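Local coordinates for protein sialyltransferase 0160 (Photobacterium damselae, PDB 4R84) that transfers sialic acid from a CMP-activated donor to galactoside acceptors, probably forming alpha-2,6 linkages, through a GT-B glycosyltransferase fold, at residues D39-E44 / T114-T119; Y46-I51 / I79-V84; A85-Q90 / S193-N198. All blocks are in the same frame, centred on the assembly; numbering follows the deposited sequence.

Interaction 1: residues D39-E44 / T114-T119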
ATOM      1  N   ASP A  39      -4.444  23.428   8.471  1.00 18.96           N
ATOM      2  CA  ASP A  39      -3.572  22.958   9.548  1.00 21.40           C
ATOM      3  C   ASP A  39      -2.204  23.607   9.391  1.00 23.96           C
ATOM      4  O   ASP A  39      -1.688  23.702   8.280  1.00 28.76           O
ATOM      5  CB  ASP A  39      -3.422  21.428   9.526  1.00 24.41           C
ATOM      6  CG  ASP A  39      -4.692  20.709   9.942  1.00 28.91           C
ATOM      7  OD1 ASP A  39      -5.630  21.379  10.435  1.00 31.41           O
ATOM      8  OD2 ASP A  39      -4.744  19.469   9.794  1.00 30.27           O
ATOM      9  N   VAL A  40      -1.631  24.079  10.493  1.00 20.47           N
ATOM     10  CA  VAL A  40      -0.275  24.613  10.464  1.00 21.02           C
ATOM     11  C   VAL A  40       0.565  23.805  11.440  1.00 18.45           C
ATOM     12  O   VAL A  40       0.250  23.708  12.635  1.00 21.93           O
ATOM     13  CB  VAL A  40      -0.230  26.127  10.809  1.00 19.25           C
ATOM     14  CG1 VAL A  40       1.166  26.713  10.532  1.00 22.34           C
ATOM     15  CG2 VAL A  40      -1.293  26.907  10.015  1.00 20.84           C
ATOM     16  N   VAL A  41       1.633  23.197  10.931  1.00 17.95           N
ATOM     17  CA  VAL A  41       2.507  22.406  11.767  1.00 16.17           C
ATOM     18  C   VAL A  41       3.273  23.328  12.700  1.00 16.34           C
ATOM     19  O   VAL A  41       3.700  24.403  12.286  1.00 17.14           O
ATOM     20  CB  VAL A  41       3.482  21.575  10.917  1.00 16.21           C
ATOM     21  CG1 VAL A  41       4.468  20.831  11.807  1.00 16.73           C
ATOM     22  CG2 VAL A  41       2.677  20.603  10.063  1.00 17.32           C
ATOM     23  N   GLU A  42       3.403  22.916  13.956  1.00 17.86           N
ATOM     24  CA  GLU A  42       4.199  23.674  14.940  1.00 21.27           C
ATOM     25  C   GLU A  42       5.528  24.140  14.349  1.00 27.57           C
ATOM     26  O   GLU A  42       6.238  23.359  13.725  1.00 20.12           O
ATOM     27  CB  GLU A  42       4.463  22.819  16.185  1.00 21.17           C
ATOM     28  CG  GLU A  42       3.231  22.531  17.011  1.00 24.64           C
ATOM     29  CD  GLU A  42       3.512  21.788  18.306  1.00 18.77           C
ATOM     30  OE1 GLU A  42       4.588  21.153  18.467  1.00 20.20           O
ATOM     31  OE2 GLU A  42       2.643  21.854  19.194  1.00 22.06           O
ATOM     32  N   THR A  43       5.837  25.413  14.590  1.00 20.34           N
ATOM     33  CA  THR A  43       7.028  26.151  14.127  1.00 25.05           C
ATOM     34  C   THR A  43       6.991  26.577  12.655  1.00 25.06           C
ATOM     35  O   THR A  43       7.820  27.384  12.238  1.00 27.93           O
ATOM     36  CB  THR A  43       8.376  25.375  14.360  1.00 26.69           C
ATOM     37  OG1 THR A  43       8.565  24.388  13.344  1.00 26.41           O
ATOM     38  CG2 THR A  43       8.446  24.746  15.756  1.00 32.08           C
ATOM     39  N   GLU A  44       6.025  26.097  11.878  1.00 20.84           N
ATOM     40  CA  GLU A  44       5.934  26.503  10.476  1.00 21.75           C
ATOM     41  C   GLU A  44       5.087  27.772  10.322  1.00 28.92           C
ATOM     42  O   GLU A  44       4.370  28.169  11.239  1.00 23.88           O
ATOM     43  CB  GLU A  44       5.379  25.341   9.620  1.00 22.84           C
ATOM     44  CG  GLU A  44       6.289  24.107   9.667  1.00 22.32           C
ATOM     45  CD  GLU A  44       5.998  23.078   8.591  1.00 25.97           C
ATOM     46  OE1 GLU A  44       5.011  23.233   7.846  1.00 29.09           O
ATOM     47  OE2 GLU A  44       6.781  22.106   8.487  1.00 29.76           O
ATOM     48  N   THR A 114      -5.506  25.630  12.535  1.00 20.74           N
ATOM     49  CA  THR A 114      -5.336  24.696  13.629  1.00 14.36           C
ATOM     50  C   THR A 114      -3.848  24.321  13.702  1.00 18.03           C
ATOM     51  O   THR A 114      -3.268  23.849  12.727  1.00 19.87           O
ATOM     52  CB  THR A 114      -6.224  23.428  13.452  1.00 19.54           C
ATOM     53  OG1 THR A 114      -7.605  23.816  13.389  1.00 23.19           O
ATOM     54  CG2 THR A 114      -6.064  22.490  14.628  1.00 18.50           C
ATOM     55  N   VAL A 115      -3.229  24.585  14.843  1.00 17.80           N
ATOM     56  CA  VAL A 115      -1.828  24.215  15.051  1.00 14.75           C
ATOM     57  C   VAL A 115      -1.754  22.760  15.417  1.00 20.46           C
ATOM     58  O   VAL A 115      -2.417  22.317  16.360  1.00 20.10           O
ATOM     59  CB  VAL A 115      -1.181  25.082  16.147  1.00 16.99           C
ATOM     60  CG1 VAL A 115       0.224  24.577  16.495  1.00 18.64           C
ATOM     61  CG2 VAL A 115      -1.155  26.540  15.706  1.00 17.63           C
ATOM     62  N   VAL A 116      -0.982  22.013  14.637  1.00 16.86           N
ATOM     63  CA  VAL A 116      -0.915  20.563  14.792  1.00 15.60           C
ATOM     64  C   VAL A 116       0.507  20.101  15.012  1.00 16.49           C
ATOM     65  O   VAL A 116       1.465  20.769  14.642  1.00 17.25           O
ATOM     66  CB  VAL A 116      -1.502  19.833  13.561  1.00 16.29           C
ATOM     67  CG1 VAL A 116      -2.973  20.230  13.403  1.00 16.99           C
ATOM     68  CG2 VAL A 116      -0.716  20.167  12.309  1.00 17.13           C
ATOM     69  N   ALA A 117       0.627  18.917  15.599  1.00 18.82           N
ATOM     70  CA  ALA A 117       1.921  18.278  15.732  1.00 19.91           C
ATOM     71  C   ALA A 117       2.435  17.883  14.356  1.00 16.95           C
ATOM     72  O   ALA A 117       1.655  17.587  13.454  1.00 18.58           O
ATOM     73  CB  ALA A 117       1.809  17.047  16.631  1.00 17.76           C
ATOM     74  N   PRO A 118       3.757  17.848  14.189  1.00 16.27           N
ATOM     75  CA  PRO A 118       4.263  17.283  12.938  1.00 16.16           C
ATOM     76  C   PRO A 118       3.921  15.797  12.853  1.00 18.81           C
ATOM     77  O   PRO A 118       3.694  15.163  13.890  1.00 17.62           O
ATOM     78  CB  PRO A 118       5.772  17.478  13.040  1.00 16.36           C
ATOM     79  CG  PRO A 118       6.040  17.523  14.531  1.00 20.59           C
ATOM     80  CD  PRO A 118       4.840  18.257  15.099  1.00 17.55           C
ATOM     81  N   THR A 119       3.899  15.275  11.634  1.00 15.26           N
ATOM     82  CA  THR A 119       3.587  13.863  11.384  1.00 16.55           C
ATOM     83  C   THR A 119       4.767  13.218  10.698  1.00 16.00           C
ATOM     84  O   THR A 119       5.302  13.771   9.713  1.00 18.18           O
ATOM     85  CB  THR A 119       2.320  13.703  10.512  1.00 16.14           C
ATOM     86  OG1 THR A 119       1.196  14.269  11.195  1.00 21.33           O
ATOM     87  CG2 THR A 119       2.033  12.210  10.221  1.00 16.92           C
TER

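Interaction 2: residues Y46-I51 / I79-V84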
ATOM      1  N   TYR A  46       2.297  30.276   8.246  1.00 23.78           N
ATOM      2  CA  TYR A  46       1.155  30.398   7.354  1.00 22.81           C
ATOM      3  C   TYR A  46       0.895  31.884   7.120  1.00 30.76           C
ATOM      4  O   TYR A  46       0.894  32.655   8.074  1.00 27.62           O
ATOM      5  CB  TYR A  46      -0.072  29.706   7.949  1.00 26.32           C
ATOM      6  CG  TYR A  46      -1.270  29.681   7.028  1.00 24.96           C
ATOM      7  CD1 TYR A  46      -2.130  30.780   6.939  1.00 27.88           C
ATOM      8  CD2 TYR A  46      -1.556  28.557   6.256  1.00 26.63           C
ATOM      9  CE1 TYR A  46      -3.231  30.757   6.090  1.00 35.82           C
ATOM     10  CE2 TYR A  46      -2.650  28.530   5.412  1.00 32.97           C
ATOM     11  CZ  TYR A  46      -3.483  29.624   5.333  1.00 30.04           C
ATOM     12  OH  TYR A  46      -4.573  29.578   4.489  1.00 31.01           O
ATOM     13  N   GLN A  47       0.716  32.300   5.869  1.00 29.93           N
ATOM     14  CA  GLN A  47       0.460  33.721   5.600  1.00 31.81           C
ATOM     15  C   GLN A  47      -1.028  34.044   5.619  1.00 25.43           C
ATOM     16  O   GLN A  47      -1.772  33.608   4.742  1.00 28.51           O
ATOM     17  CB  GLN A  47       1.030  34.161   4.250  1.00 32.40           C
ATOM     18  CG  GLN A  47       0.912  35.682   4.058  1.00 34.32           C
ATOM     19  CD  GLN A  47       1.246  36.152   2.651  1.00 42.31           C
ATOM     20  OE1 GLN A  47       0.758  35.603   1.666  1.00 41.99           O
ATOM     21  NE2 GLN A  47       2.075  37.181   2.558  1.00 44.41           N
ATOM     22  N   LEU A  48      -1.469  34.809   6.611  1.00 26.92           N
ATOM     23  CA  LEU A  48      -2.850  35.275   6.599  1.00 27.14           C
ATOM     24  C   LEU A  48      -3.006  36.401   5.575  1.00 26.98           C
ATOM     25  O   LEU A  48      -2.219  37.359   5.543  1.00 28.95           O
ATOM     26  CB  LEU A  48      -3.291  35.724   7.992  1.00 31.35           C
ATOM     27  CG  LEU A  48      -3.539  34.541   8.934  1.00 31.41           C
ATOM     28  CD1 LEU A  48      -3.480  34.974  10.379  1.00 36.71           C
ATOM     29  CD2 LEU A  48      -4.849  33.820   8.638  1.00 26.46           C
ATOM     30  N   THR A  49      -4.043  36.290   4.750  1.00 31.29           N
ATOM     31  CA  THR A  49      -4.252  37.228   3.655  1.00 30.46           C
ATOM     32  C   THR A  49      -5.728  37.198   3.263  1.00 27.85           C
ATOM     33  O   THR A  49      -6.407  36.190   3.471  1.00 27.93           O
ATOM     34  CB  THR A  49      -3.366  36.871   2.439  1.00 37.86           C
ATOM     35  OG1 THR A  49      -3.398  37.926   1.473  1.00 48.89           O
ATOM     36  CG2 THR A  49      -3.833  35.576   1.799  1.00 38.14           C
ATOM     37  N   PRO A  50      -6.248  38.314   2.729  1.00 31.84           N
ATOM     38  CA  PRO A  50      -7.632  38.244   2.251  1.00 33.96           C
ATOM     39  C   PRO A  50      -7.774  37.275   1.086  1.00 30.92           C
ATOM     40  O   PRO A  50      -6.866  37.167   0.266  1.00 35.71           O
ATOM     41  CB  PRO A  50      -7.925  39.684   1.806  1.00 34.46           C
ATOM     42  CG  PRO A  50      -6.931  40.532   2.584  1.00 28.05           C
ATOM     43  CD  PRO A  50      -5.701  39.682   2.669  1.00 32.85           C
ATOM     44  N   ILE A  51      -8.895  36.566   1.037  1.00 35.15           N
ATOM     45  CA  ILE A  51      -9.183  35.639  -0.046  1.00 37.87           C
ATOM     46  C   ILE A  51      -9.955  36.324  -1.171  1.00 43.95           C
ATOM     47  O   ILE A  51     -11.046  36.846  -0.940  1.00 41.91           O
ATOM     48  CB  ILE A  51      -9.990  34.427   0.447  1.00 43.92           C
ATOM     49  CG1 ILE A  51      -9.194  33.655   1.496  1.00 46.48           C
ATOM     50  CG2 ILE A  51     -10.369  33.533  -0.728  1.00 39.03           C
ATOM     51  CD1 ILE A  51      -7.751  33.420   1.100  1.00 52.03           C
ATOM     52  N   ILE A  79      -2.173  44.028   5.440  1.00 30.28           N
ATOM     53  CA  ILE A  79      -3.037  43.308   4.526  1.00 34.23           C
ATOM     54  C   ILE A  79      -2.728  41.826   4.646  1.00 34.56           C
ATOM     55  O   ILE A  79      -3.617  41.017   4.885  1.00 36.14           O
ATOM     56  CB  ILE A  79      -2.860  43.755   3.063  1.00 40.76           C
ATOM     57  CG1 ILE A  79      -3.193  45.241   2.913  1.00 41.86           C
ATOM     58  CG2 ILE A  79      -3.762  42.944   2.155  1.00 43.60           C
ATOM     59  CD1 ILE A  79      -4.565  45.613   3.433  1.00 38.12           C
ATOM     60  N   SER A  80      -1.454  41.487   4.480  1.00 37.31           N
ATOM     61  CA  SER A  80      -0.994  40.116   4.663  1.00 32.59           C
ATOM     62  C   SER A  80       0.049  40.099   5.761  1.00 42.15           C
ATOM     63  O   SER A  80       0.853  41.023   5.869  1.00 35.07           O
ATOM     64  CB  SER A  80      -0.409  39.560   3.365  1.00 33.38           C
ATOM     65  OG  SER A  80      -1.381  39.533   2.334  1.00 45.51           O
ATOM     66  N   PHE A  81       0.051  39.050   6.577  1.00 33.36           N
ATOM     67  CA  PHE A  81       1.082  38.919   7.600  1.00 27.43           C
ATOM     68  C   PHE A  81       1.291  37.462   7.956  1.00 24.53           C
ATOM     69  O   PHE A  81       0.476  36.599   7.617  1.00 29.99           O
ATOM     70  CB  PHE A  81       0.741  39.712   8.865  1.00 29.02           C
ATOM     71  CG  PHE A  81      -0.471  39.216   9.590  1.00 32.03           C
ATOM     72  CD1 PHE A  81      -1.738  39.639   9.219  1.00 34.61           C
ATOM     73  CD2 PHE A  81      -0.347  38.297  10.623  1.00 28.64           C
ATOM     74  CE1 PHE A  81      -2.859  39.173   9.878  1.00 32.19           C
ATOM     75  CE2 PHE A  81      -1.460  37.827  11.286  1.00 29.08           C
ATOM     76  CZ  PHE A  81      -2.726  38.270  10.907  1.00 36.34           C
ATOM     77  N   ASP A  82       2.385  37.197   8.657  1.00 27.86           N
ATOM     78  CA  ASP A  82       2.737  35.816   8.971  1.00 26.81           C
ATOM     79  C   ASP A  82       2.240  35.361  10.332  1.00 27.38           C
ATOM     80  O   ASP A  82       2.423  36.040  11.342  1.00 28.88           O
ATOM     81  CB  ASP A  82       4.253  35.620   8.918  1.00 31.39           C
ATOM     82  CG  ASP A  82       4.800  35.588   7.501  1.00 43.54           C
ATOM     83  OD1 ASP A  82       4.008  35.536   6.532  1.00 42.16           O
ATOM     84  OD2 ASP A  82       6.043  35.592   7.360  1.00 46.27           O
ATOM     85  N   PHE A  83       1.609  34.191  10.326  1.00 27.03           N
ATOM     86  CA  PHE A  83       1.282  33.441  11.526  1.00 31.09           C
ATOM     87  C   PHE A  83       2.358  32.369  11.682  1.00 28.80           C
ATOM     88  O   PHE A  83       2.510  31.507  10.806  1.00 26.76           O
ATOM     89  CB  PHE A  83      -0.117  32.818  11.398  1.00 25.62           C
ATOM     90  CG  PHE A  83      -0.494  31.869  12.510  1.00 26.18           C
ATOM     91  CD1 PHE A  83      -1.159  32.326  13.637  1.00 28.60           C
ATOM     92  CD2 PHE A  83      -0.234  30.500  12.400  1.00 22.60           C
ATOM     93  CE1 PHE A  83      -1.531  31.444  14.646  1.00 26.17           C
ATOM     94  CE2 PHE A  83      -0.592  29.617  13.410  1.00 23.36           C
ATOM     95  CZ  PHE A  83      -1.248  30.086  14.528  1.00 30.05           C
ATOM     96  N   VAL A  84       3.114  32.437  12.776  1.00 27.76           N
ATOM     97  CA  VAL A  84       4.083  31.395  13.103  1.00 31.09           C
ATOM     98  C   VAL A  84       3.496  30.480  14.162  1.00 23.78           C
ATOM     99  O   VAL A  84       3.194  30.929  15.269  1.00 29.22           O
ATOM    100  CB  VAL A  84       5.404  31.968  13.630  1.00 27.57           C
ATOM    101  CG1 VAL A  84       6.396  30.835  13.926  1.00 28.62           C
ATOM    102  CG2 VAL A  84       5.986  32.960  12.633  1.00 37.77           C
TER
HETATM  103  O   HOH W   1       3.635  37.817   5.107  1.00 53.54           O

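Interaction 3: residues A85-Q90 / S193-N198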
ATOM      1  N   ALA A  85       3.290  29.211  13.816  1.00 24.54           N
ATOM      2  CA  ALA A  85       2.674  28.268  14.742  1.00 22.49           C
ATOM      3  C   ALA A  85       3.548  28.010  15.961  1.00 26.46           C
ATOM      4  O   ALA A  85       4.696  27.586  15.829  1.00 22.25           O
ATOM      5  CB  ALA A  85       2.362  26.940  14.033  1.00 21.87           C
ATOM      6  N   PRO A  86       2.997  28.239  17.159  1.00 22.44           N
ATOM      7  CA  PRO A  86       3.717  27.984  18.409  1.00 22.61           C
ATOM      8  C   PRO A  86       3.839  26.501  18.708  1.00 27.48           C
ATOM      9  O   PRO A  86       3.116  25.688  18.099  1.00 26.88           O
ATOM     10  CB  PRO A  86       2.842  28.667  19.465  1.00 26.72           C
ATOM     11  CG  PRO A  86       1.489  28.677  18.875  1.00 32.26           C
ATOM     12  CD  PRO A  86       1.680  28.855  17.397  1.00 29.14           C
ATOM     13  N   GLU A  87       4.725  26.162  19.641  1.00 22.53           N
ATOM     14  CA  GLU A  87       4.833  24.799  20.150  1.00 19.39           C
ATOM     15  C   GLU A  87       3.945  24.659  21.379  1.00 32.09           C
ATOM     16  O   GLU A  87       4.116  25.368  22.369  1.00 31.85           O
ATOM     17  CB  GLU A  87       6.292  24.440  20.468  1.00 22.06           C
ATOM     18  CG  GLU A  87       7.130  24.308  19.211  1.00 22.73           C
ATOM     19  CD  GLU A  87       8.615  24.319  19.479  1.00 27.79           C
ATOM     20  OE1 GLU A  87       9.097  25.210  20.202  1.00 35.08           O
ATOM     21  OE2 GLU A  87       9.302  23.434  18.958  1.00 29.09           O
ATOM     22  N   LEU A  88       2.977  23.750  21.283  1.00 22.48           N
ATOM     23  CA  LEU A  88       1.893  23.641  22.246  1.00 25.85           C
ATOM     24  C   LEU A  88       1.889  22.280  22.920  1.00 21.91           C
ATOM     25  O   LEU A  88       2.585  21.372  22.485  1.00 23.51           O
ATOM     26  CB  LEU A  88       0.556  23.871  21.544  1.00 22.16           C
ATOM     27  CG  LEU A  88       0.388  25.191  20.804  1.00 22.43           C
ATOM     28  CD1 LEU A  88      -0.933  25.192  20.049  1.00 29.18           C
ATOM     29  CD2 LEU A  88       0.463  26.371  21.770  1.00 25.66           C
ATOM     30  N   LYS A  89       1.064  22.138  23.954  1.00 23.33           N
ATOM     31  CA  LYS A  89       0.931  20.865  24.646  1.00 23.87           C
ATOM     32  C   LYS A  89      -0.115  20.014  23.918  1.00 20.81           C
ATOM     33  O   LYS A  89      -0.163  18.796  24.077  1.00 27.18           O
ATOM     34  CB  LYS A  89       0.483  21.101  26.087  1.00 36.11           C
ATOM     35  CG  LYS A  89       1.486  21.838  26.957  1.00 44.44           C
ATOM     36  CD  LYS A  89       1.016  21.875  28.405  1.00 58.04           C
ATOM     37  CE  LYS A  89       2.003  22.614  29.298  1.00 66.08           C
ATOM     38  NZ  LYS A  89       1.932  24.088  29.071  1.00 72.04           N
ATOM     39  N   GLN A  90      -0.936  20.668  23.106  1.00 23.43           N
ATOM     40  CA  GLN A  90      -1.981  19.989  22.328  1.00 27.60           C
ATOM     41  C   GLN A  90      -2.400  20.895  21.184  1.00 22.79           C
ATOM     42  O   GLN A  90      -2.111  22.089  21.194  1.00 24.42           O
ATOM     43  CB  GLN A  90      -3.215  19.640  23.171  1.00 28.36           C
ATOM     44  CG  GLN A  90      -3.947  20.857  23.713  1.00 30.28           C
ATOM     45  CD  GLN A  90      -5.129  20.503  24.602  1.00 38.08           C
ATOM     46  OE1 GLN A  90      -5.440  19.334  24.808  1.00 47.22           O
ATOM     47  NE2 GLN A  90      -5.815  21.526  25.104  1.00 42.71           N
ATOM     48  N   SER A 193      13.620  15.272  18.582  1.00 18.24           N
ATOM     49  CA  SER A 193      13.864  16.600  18.024  1.00 21.35           C
ATOM     50  C   SER A 193      12.605  17.478  17.954  1.00 20.53           C
ATOM     51  O   SER A 193      12.680  18.683  17.660  1.00 21.01           O
ATOM     52  CB  SER A 193      14.469  16.470  16.624  1.00 21.45           C
ATOM     53  OG  SER A 193      13.471  16.155  15.667  1.00 24.27           O
ATOM     54  N   LYS A 194      11.448  16.876  18.219  1.00 20.68           N
ATOM     55  CA  LYS A 194      10.165  17.576  18.085  1.00 19.85           C
ATOM     56  C   LYS A 194       9.486  17.820  19.428  1.00 17.45           C
ATOM     57  O   LYS A 194       9.637  17.046  20.367  1.00 20.49           O
ATOM     58  CB  LYS A 194       9.199  16.779  17.181  1.00 16.32           C
ATOM     59  CG  LYS A 194       9.737  16.436  15.804  1.00 19.28           C
ATOM     60  CD  LYS A 194      10.041  17.690  14.985  1.00 21.99           C
ATOM     61  CE  LYS A 194      10.392  17.326  13.549  1.00 26.85           C
ATOM     62  NZ  LYS A 194      10.863  18.505  12.761  1.00 26.82           N
ATOM     63  N   ASN A 195       8.717  18.896  19.511  1.00 19.08           N
ATOM     64  CA  ASN A 195       7.939  19.180  20.708  1.00 19.23           C
ATOM     65  C   ASN A 195       6.834  18.145  20.923  1.00 17.47           C
ATOM     66  O   ASN A 195       6.577  17.704  22.053  1.00 19.79           O
ATOM     67  CB  ASN A 195       7.351  20.593  20.610  1.00 20.64           C
ATOM     68  CG  ASN A 195       6.350  20.887  21.693  1.00 23.74           C
ATOM     69  OD1 ASN A 195       6.703  20.988  22.874  1.00 24.06           O
ATOM     70  ND2 ASN A 195       5.098  21.096  21.297  1.00 19.40           N
ATOM     71  N   ARG A 196       6.182  17.780  19.824  1.00 18.52           N
ATOM     72  CA  ARG A 196       5.162  16.726  19.795  1.00 20.43           C
ATOM     73  C   ARG A 196       5.303  15.972  18.484  1.00 16.83           C
ATOM     74  O   ARG A 196       5.815  16.530  17.523  1.00 18.73           O
ATOM     75  CB  ARG A 196       3.744  17.314  19.909  1.00 20.02           C
ATOM     76  CG  ARG A 196       3.364  17.896  21.246  1.00 29.54           C
ATOM     77  CD  ARG A 196       1.884  18.254  21.260  1.00 22.74           C
ATOM     78  NE  ARG A 196       1.543  19.347  20.346  1.00 22.83           N
ATOM     79  CZ  ARG A 196       0.442  19.380  19.590  1.00 20.78           C
ATOM     80  NH1 ARG A 196      -0.398  18.351  19.592  1.00 21.09           N
ATOM     81  NH2 ARG A 196       0.202  20.421  18.791  1.00 23.49           N
ATOM     82  N   LEU A 197       4.851  14.722  18.424  1.00 17.01           N
ATOM     83  CA  LEU A 197       4.935  13.979  17.171  1.00 17.45           C
ATOM     84  C   LEU A 197       3.793  12.979  17.010  1.00 17.07           C
ATOM     85  O   LEU A 197       3.485  12.241  17.941  1.00 18.29           O
ATOM     86  CB  LEU A 197       6.284  13.244  17.080  1.00 17.44           C
ATOM     87  CG  LEU A 197       6.484  12.425  15.794  1.00 14.28           C
ATOM     88  CD1 LEU A 197       6.597  13.378  14.595  1.00 18.76           C
ATOM     89  CD2 LEU A 197       7.717  11.526  15.927  1.00 18.79           C
ATOM     90  N   ASN A 198       3.169  12.982  15.830  1.00 16.30           N
ATOM     91  CA  ASN A 198       2.282  11.904  15.409  1.00 16.85           C
ATOM     92  C   ASN A 198       3.033  10.977  14.467  1.00 14.35           C
ATOM     93  O   ASN A 198       3.704  11.429  13.539  1.00 16.81           O
ATOM     94  CB  ASN A 198       1.041  12.442  14.701  1.00 21.96           C
ATOM     95  CG  ASN A 198       0.087  13.135  15.647  1.00 24.18           C
ATOM     96  OD1 ASN A 198      -0.099  12.707  16.787  1.00 29.17           O
ATOM     97  ND2 ASN A 198      -0.506  14.222  15.187  1.00 31.88           N
TER
HETATM   98  O   HOH W   2       9.060  21.087  17.631  1.00 23.26           O

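Interaction 1: residues D39-E44 / T114-T119
Val40 is held by Thr114 and Val116 through both of its backbone polar groups. Its N-H reaches Thr114 O at 2.8 Å with an N-H...O angle of 169°, and its carbonyl O accepts from Val116 N at 2.9 Å. Glu42 N donates to Val116 O (3.0 Å), so that the residues on either side of Val41 both bond to Val116 and complete the last bridge. Alternation of donor and acceptor along Val40, with matched pairs Asp39-Thr114, Val40-Val115 and Val41-Val116, establishes a parallel ladder. It joins the end of strand 31-41 to the middle of the long strand 106-125, which also pairs in parallel with strand 197-204. A type II turn from Val41 to Glu44 follows, closed by Glu44 N donating to Val41 O.

Asp39 and Thr114 lie side by side, whereas the Val116 side chain crosses Asp39 at about a right angle, with CG1 3.9 Å from Asp39 CG. On the same face Val41 uses its two methyls separately: CG1, anti to the backbone N (chi1 176°), meets Pro118 CB at 3.8 Å, while CG2 meets Val116 CG2 at 4.1 Å. On the face of Val40 and Val115, Glu42 CG lies against Val115 CG1 (3.7 Å). Its carboxylate looks outside the pair: OE2 accepts from Leu88 N and forms a salt bridge with Arg196, and OE1 accepts from Asn195 ND2.

A valine-rich parallel ladder thus ends in one buried acid: both Glu42 oxygens accept a hydrogen bond and OE2 also meets the cationic Arg196, which would be expected to favour the ionised form.

Interaction 2: residues Y46-I51 / I79-V84
Leu48 lies beside the Phe81 ring on the face of the ladder that also carries Tyr46 and Phe83. Leu48 CB sits over one ring face, 4.1 Å from the centroid and 21° off the normal, which identifies a CH-pi contact; Leu48 CD1 continues along the ring to Phe81 CZ at 3.4 Å. With CG placed between its backbone N and carbonyl carbon (chi1 65°), the Phe81 ring is brought alongside Leu48. The same Leu48 methyl lies 4.1 Å from Phe83 CB. Beyond the pair, Trp62 meets the Phe81 ring edge-to-face, as Tyr94 does that of Phe83, while Leu48 rests on Phe96.

The backbone bonds come in two reciprocal sets, Tyr46 with Phe83 and Leu48 with Phe81. Of these, Leu48 N to Phe81 O is the most bent, at 133°. Between them Gln47 and Asp82 form the non-hydrogen-bonded pair, their side chains on the other face, where one water accepts from Gln47 NE2 and donates to Asp82 OD1. Past the strand ends, the hydroxyls Thr49 OG1 and Ser80 OG are hydrogen-bonded at 2.7 Å, and Pro50 CD packs on Ile79 CG2.

Such a two-stranded antiparallel ladder, with one face turned to aromatic residues of strand 92-101 and the other polar, is consistent with part of one layer of a beta sandwich, as in PKD-type, immunoglobulin-like domains.

Interaction 3: residues A85-Q90 / S193-N198
Asn195 and Arg196 reach the backbone of 88-90 side by side, and here the contact is close. Asn195 ND2 donates to Leu88 O at 2.8 Å with an N-H...O angle of 149°; the acceptor lies close to the amide plane, while the donor is tilted 23° from the plane of the carbonyl. A chi1 of 171° swings the Asn195 amide away from its own N and across to the loop. The Arg196 chain bends at chi3, and one face of its guanidinium lies against the Lys89-Gln90 backbone, with Gln90 C 3.3 Å above its plane and displaced from the middle of the group. Its ends are held elsewhere: NH2 forms a salt bridge with Glu42, and NH1 another with Asp91.

At Glu87 the fit is looser. Its CB meets Asn195 ND2 at 3.6 Å, but its carboxylate is linked to the backbone of 193-198 through a water, which donates to Glu87 OE2 and accepts from Asn195 N. Glu87 is exposed, in keeping with a water-bridged, solvent-facing side.

With Asn195 ND2 to Leu88 O as its clear direct hydrogen bond and no apolar side-chain pair, this surface joint between the PKD-like and sialyltransferase family regions relies on polar groups. Asn195 ND2 is shared between this loop carbonyl and the acid of 39-44, and two carboxylates probably fix the guanidinium's rotation.

Interactions 1 and 3 have centres about 7 Å apart and share a polar cluster: Glu42 of the first receives Leu88 N, Asn195 and Arg196 of the third, and Thr43 N probably bonds to Ala85 O. Both reach the same sheet, where strands 106-125 and 197-204 are neighbours. Interaction 2 lies farther out, about 16 Å from interaction 1 between centres, and is nested within the loop that interaction 1 closes; Val40 on Tyr46 and Val115 on Phe83 join the two by apolar packing. Thus interactions 1 and 2 are partly buried strand ladders, parallel and antiparallel, whereas 85-90 with 193-198 is a surface contact without a ladder, its first segment following 79-84 directly in the chain.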